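Local structure of gSG7 salivary protein (Anopheles stephensi, 6XMB) at residues 11-14 and 15-18; 57-60 and 61-64. The protein inhibits the host kallikrein-kinin system by blocking the reciprocal activation of coagulation factor XII and prekallikrein, and weakly inhibits the alternative pathway of complement. All blocks are in the same frame, centred on the assembly; numbering follows the deposited sequence.

Contact 1 of 2, residues 11-14 and 15-18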
loop_
_atom_site.group_PDB
_atom_site.type_symbol
_atom_site.label_atom_id
_atom_site.label_comp_id
_atom_site.label_asym_id
_atom_site.label_seq_id
_atom_site.Cartn_x
_atom_site.Cartn_y
_atom_site.Cartn_z
ATOM N N LEU A 11 -13.276 -22.329 -2.543
ATOM C CA LEU A 11 -11.878 -21.936 -2.451
ATOM C C LEU A 11 -11.617 -20.666 -3.245
ATOM O O LEU A 11 -10.933 -19.755 -2.760
ATOM C CB LEU A 11 -10.997 -23.067 -2.950
ATOM C CG LEU A 11 -9.506 -22.933 -2.692
ATOM C CD1 LEU A 11 -9.204 -22.751 -1.212
ATOM C CD2 LEU A 11 -8.823 -24.163 -3.243
ATOM N N MET A 12 -12.167 -20.586 -4.464
ATOM C CA MET A 12 -11.908 -19.444 -5.325
ATOM C C MET A 12 -12.620 -18.200 -4.824
ATOM O O MET A 12 -12.218 -17.086 -5.154
ATOM C CB MET A 12 -12.370 -19.727 -6.751
ATOM C CG MET A 12 -11.718 -20.891 -7.472
ATOM S SD MET A 12 -12.152 -20.787 -9.241
ATOM C CE MET A 12 -11.990 -18.966 -9.416
ATOM N N LYS A 13 -13.711 -18.391 -4.090
ATOM C CA LYS A 13 -14.414 -17.291 -3.462
ATOM C C LYS A 13 -13.525 -16.597 -2.443
ATOM O O LYS A 13 -13.447 -15.358 -2.416
ATOM C CB LYS A 13 -15.687 -17.828 -2.817
ATOM C CG LYS A 13 -16.666 -16.793 -2.310
ATOM C CD LYS A 13 -16.798 -16.903 -0.802
ATOM C CE LYS A 13 -18.162 -16.404 -0.348
ATOM N NZ LYS A 13 -19.249 -17.290 -0.842
ATOM N N VAL A 14 -12.807 -17.375 -1.625
ATOM C CA VAL A 14 -11.877 -16.776 -0.669
ATOM C C VAL A 14 -10.751 -16.060 -1.398
ATOM O O VAL A 14 -10.295 -14.992 -0.975
ATOM C CB VAL A 14 -11.322 -17.841 0.299
ATOM C CG1 VAL A 14 -10.230 -17.251 1.146
ATOM C CG2 VAL A 14 -12.435 -18.387 1.175
ATOM N N PHE A 15 -10.283 -16.616 -2.511
ATOM C CA PHE A 15 -9.200 -15.923 -3.196
ATOM C C PHE A 15 -9.684 -14.705 -3.966
ATOM O O PHE A 15 -8.916 -13.756 -4.131
ATOM C CB PHE A 15 -8.439 -16.884 -4.091
ATOM C CG PHE A 15 -7.535 -17.756 -3.309
ATOM C CD1 PHE A 15 -6.310 -17.281 -2.880
ATOM C CD2 PHE A 15 -7.940 -19.019 -2.914
ATOM C CE1 PHE A 15 -5.493 -18.071 -2.115
ATOM C CE2 PHE A 15 -7.111 -19.800 -2.157
ATOM C CZ PHE A 15 -5.888 -19.323 -1.760
ATOM N N ARG A 16 -10.941 -14.691 -4.414
ATOM C CA ARG A 16 -11.497 -13.475 -5.015
ATOM C C ARG A 16 -11.430 -12.308 -4.022
ATOM O O ARG A 16 -10.954 -11.216 -4.355
ATOM C CB ARG A 16 -12.937 -13.742 -5.474
ATOM C CG ARG A 16 -13.647 -12.567 -6.162
ATOM C CD ARG A 16 -14.745 -13.085 -7.134
ATOM N NE ARG A 16 -15.723 -13.920 -6.443
ATOM C CZ ARG A 16 -15.956 -15.208 -6.698
ATOM N NH1 ARG A 16 -15.312 -15.851 -7.663
ATOM N NH2 ARG A 16 -16.857 -15.861 -5.985
ATOM N N ALA A 17 -11.857 -12.545 -2.782
ATOM C CA ALA A 17 -11.881 -11.496 -1.771
ATOM C C ALA A 17 -10.481 -11.008 -1.420
ATOM O O ALA A 17 -10.307 -9.859 -0.996
ATOM C CB ALA A 17 -12.585 -12.011 -0.516
ATOM N N ILE A 18 -9.474 -11.851 -1.596
ATOM C CA ILE A 18 -8.105 -11.452 -1.299
ATOM C C ILE A 18 -7.557 -10.592 -2.420
ATOM O O ILE A 18 -6.916 -9.559 -2.179
ATOM C CB ILE A 18 -7.224 -12.694 -1.064
ATOM C CG1 ILE A 18 -7.512 -13.309 0.302
ATOM C CG2 ILE A 18 -5.772 -12.337 -1.221
ATOM C CD1 ILE A 18 -6.953 -14.770 0.449
#

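Contact 2 of 2, residues 57-60 and 61-64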
loop_
_atom_site.group_PDB
_atom_site.type_symbol
_atom_site.label_atom_id
_atom_site.label_comp_id
_atom_site.label_asym_id
_atom_site.label_seq_id
_atom_site.Cartn_x
_atom_site.Cartn_y
_atom_site.Cartn_z
ATOM N N LEU A 57 15.374 29.480 -3.488
ATOM C CA LEU A 57 14.451 28.581 -2.812
ATOM C C LEU A 57 15.093 27.986 -1.571
ATOM O O LEU A 57 16.262 27.590 -1.589
ATOM C CB LEU A 57 14.006 27.457 -3.746
ATOM C CG LEU A 57 12.972 27.802 -4.816
ATOM C CD1 LEU A 57 12.432 26.515 -5.417
ATOM C CD2 LEU A 57 11.850 28.642 -4.238
ATOM N N SER A 58 14.316 27.913 -0.496
ATOM C CA SER A 58 14.791 27.356 0.765
ATOM C C SER A 58 14.724 25.835 0.697
ATOM O O SER A 58 13.637 25.252 0.771
ATOM C CB SER A 58 13.956 27.884 1.928
ATOM O OG SER A 58 14.281 27.222 3.141
ATOM N N GLN A 59 15.870 25.181 0.558
ATOM C CA GLN A 59 15.788 23.726 0.496
ATOM C C GLN A 59 15.505 23.083 1.856
ATOM O O GLN A 59 14.917 21.996 1.888
ATOM C CB GLN A 59 17.050 23.122 -0.114
ATOM C CG GLN A 59 16.763 21.784 -0.794
ATOM C CD GLN A 59 17.743 20.712 -0.381
ATOM O OE1 GLN A 59 18.914 20.992 -0.128
ATOM N NE2 GLN A 59 17.269 19.471 -0.304
ATOM N N PRO A 60 15.900 23.675 2.991
ATOM C CA PRO A 60 15.332 23.203 4.268
ATOM C C PRO A 60 13.814 23.144 4.254
ATOM O O PRO A 60 13.220 22.296 4.926
ATOM C CB PRO A 60 15.834 24.239 5.280
ATOM C CG PRO A 60 17.118 24.698 4.719
ATOM C CD PRO A 60 16.984 24.652 3.220
ATOM N N CYS A 61 13.170 24.037 3.500
ATOM C CA CYS A 61 11.714 24.067 3.427
ATOM C C CYS A 61 11.188 22.920 2.574
ATOM O O CYS A 61 10.184 22.290 2.924
ATOM C CB CYS A 61 11.257 25.423 2.875
ATOM S SG CYS A 61 9.463 25.690 2.677
ATOM N N LEU A 62 11.852 22.634 1.452
ATOM C CA LEU A 62 11.482 21.469 0.656
ATOM C C LEU A 62 11.724 20.187 1.434
ATOM O O LEU A 62 10.947 19.229 1.329
ATOM C CB LEU A 62 12.268 21.450 -0.655
ATOM C CG LEU A 62 12.054 22.633 -1.600
ATOM C CD1 LEU A 62 13.030 22.560 -2.761
ATOM C CD2 LEU A 62 10.614 22.679 -2.107
ATOM N N ASN A 63 12.793 20.157 2.231
ATOM C CA ASN A 63 13.089 18.983 3.044
ATOM C C ASN A 63 12.010 18.751 4.096
ATOM O O ASN A 63 11.527 17.625 4.256
ATOM C CB ASN A 63 14.465 19.129 3.693
ATOM C CG ASN A 63 15.591 18.997 2.690
ATOM O OD1 ASN A 63 15.439 18.339 1.649
ATOM N ND2 ASN A 63 16.726 19.625 2.987
ATOM N N LYS A 64 11.609 19.804 4.817
ATOM C CA LYS A 64 10.501 19.669 5.760
ATOM C C LYS A 64 9.240 19.156 5.068
ATOM O O LYS A 64 8.543 18.286 5.608
ATOM C CB LYS A 64 10.220 21.003 6.452
ATOM C CG LYS A 64 9.010 20.956 7.381
ATOM C CD LYS A 64 9.182 21.827 8.616
ATOM C CE LYS A 64 8.834 23.274 8.343
ATOM N NZ LYS A 64 7.364 23.434 8.216
#

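Contact 1 of 2, residues 11-14 and 15-18
L11 and F15, one helical turn apart, run alongside each other in the same outward direction. L11, with CG anti to the backbone N (chi1 -169°), holds CD1 out from the helix, and the F15 ring, its CG beside the backbone N (chi1 -77°), tilts back to it, CE2 of F15 lying 3.7 Å from CD1 of L11. CG of L11 meets the phenyl ring at its edge, in the ring plane, and the L11 carbonyl O also borders that edge, 3.1 Å from CD2 of F15. The same oxygen accepts the hydrogen bond from F15 N. V14 and I18 repeat the i to i+4 spacing, but more loosely: CG1 of V14 is 4.2 Å from CD1 of I18.

On another side of the helix R16 bends at chi3, and its guanidinium lays one face over CA of K13. NH2 of R16 approaches CG of K13 at 3.8 Å, while NZ of K13 stays 5.8 Å from that nitrogen, which probably eases the repulsion between like charges. Long, flexible chains suit this exposed side. On the second subunit Y45 packs on L11, R41 on F15 and M65 on V14. This stretch is thus amphipathic, with buried L11, V14 and F15 turned to the dimer interface.

Contact 2 of 2, residues 57-60 and 61-64
N63 N donates to the carbonyl O of Q59 at 2.8 Å, and K64 N to that of P60 at 3.0 Å, regular bonds of the first turn of helix 59-80. L62 N opens the series, reaching S58 O with the donor in the carbonyl plane. S58 is the N-cap: its OG, anti to the backbone N (chi1 172°), accepts a weak bond from C61 N, 3.4 Å away. Serine suits the site because its short hydroxyl can reach an amide of the first turn.

P60 fits here too, since the first turn does not require its nitrogen to donate. Farther out, the amides of Q59 and N63 cross with their planes 75° apart. NE2 of Q59 lies 2.9 Å from OD1 of N63, yet the angle is too poor for a hydrogen bond.

On the buried side CB of C61 sits 3.5 Å from OG of S58, and SG of C61 forms the disulfide to C116. L57 and L62 both pack on L117, while Q10 and L11 of the second subunit touch L57 and L62 respectively. The cap and the disulfide together probably fix the start of helix 59-80 close to the end of helix 92-116.

In the fold
Contact 1 lies near the beginning of the long helix 6-49, and contact 2 opens the next helix, 59-80, so they follow in series along the chain. Both belong to the Aegyptin C-terminal domain of this all-helical protein. The centres of contact 1 and contact 2 are 47 Å apart and the nearest atoms of the two contacts about 33 Å apart, on opposite sides of the chain's centre. That separation reflects the elongated shape given by helix 6-49. The dimer brings the two regions together: L11, which belongs to contact 1, packs from the second subunit on L62 of contact 2. Sites remote within one chain are thus neighbours across the interface.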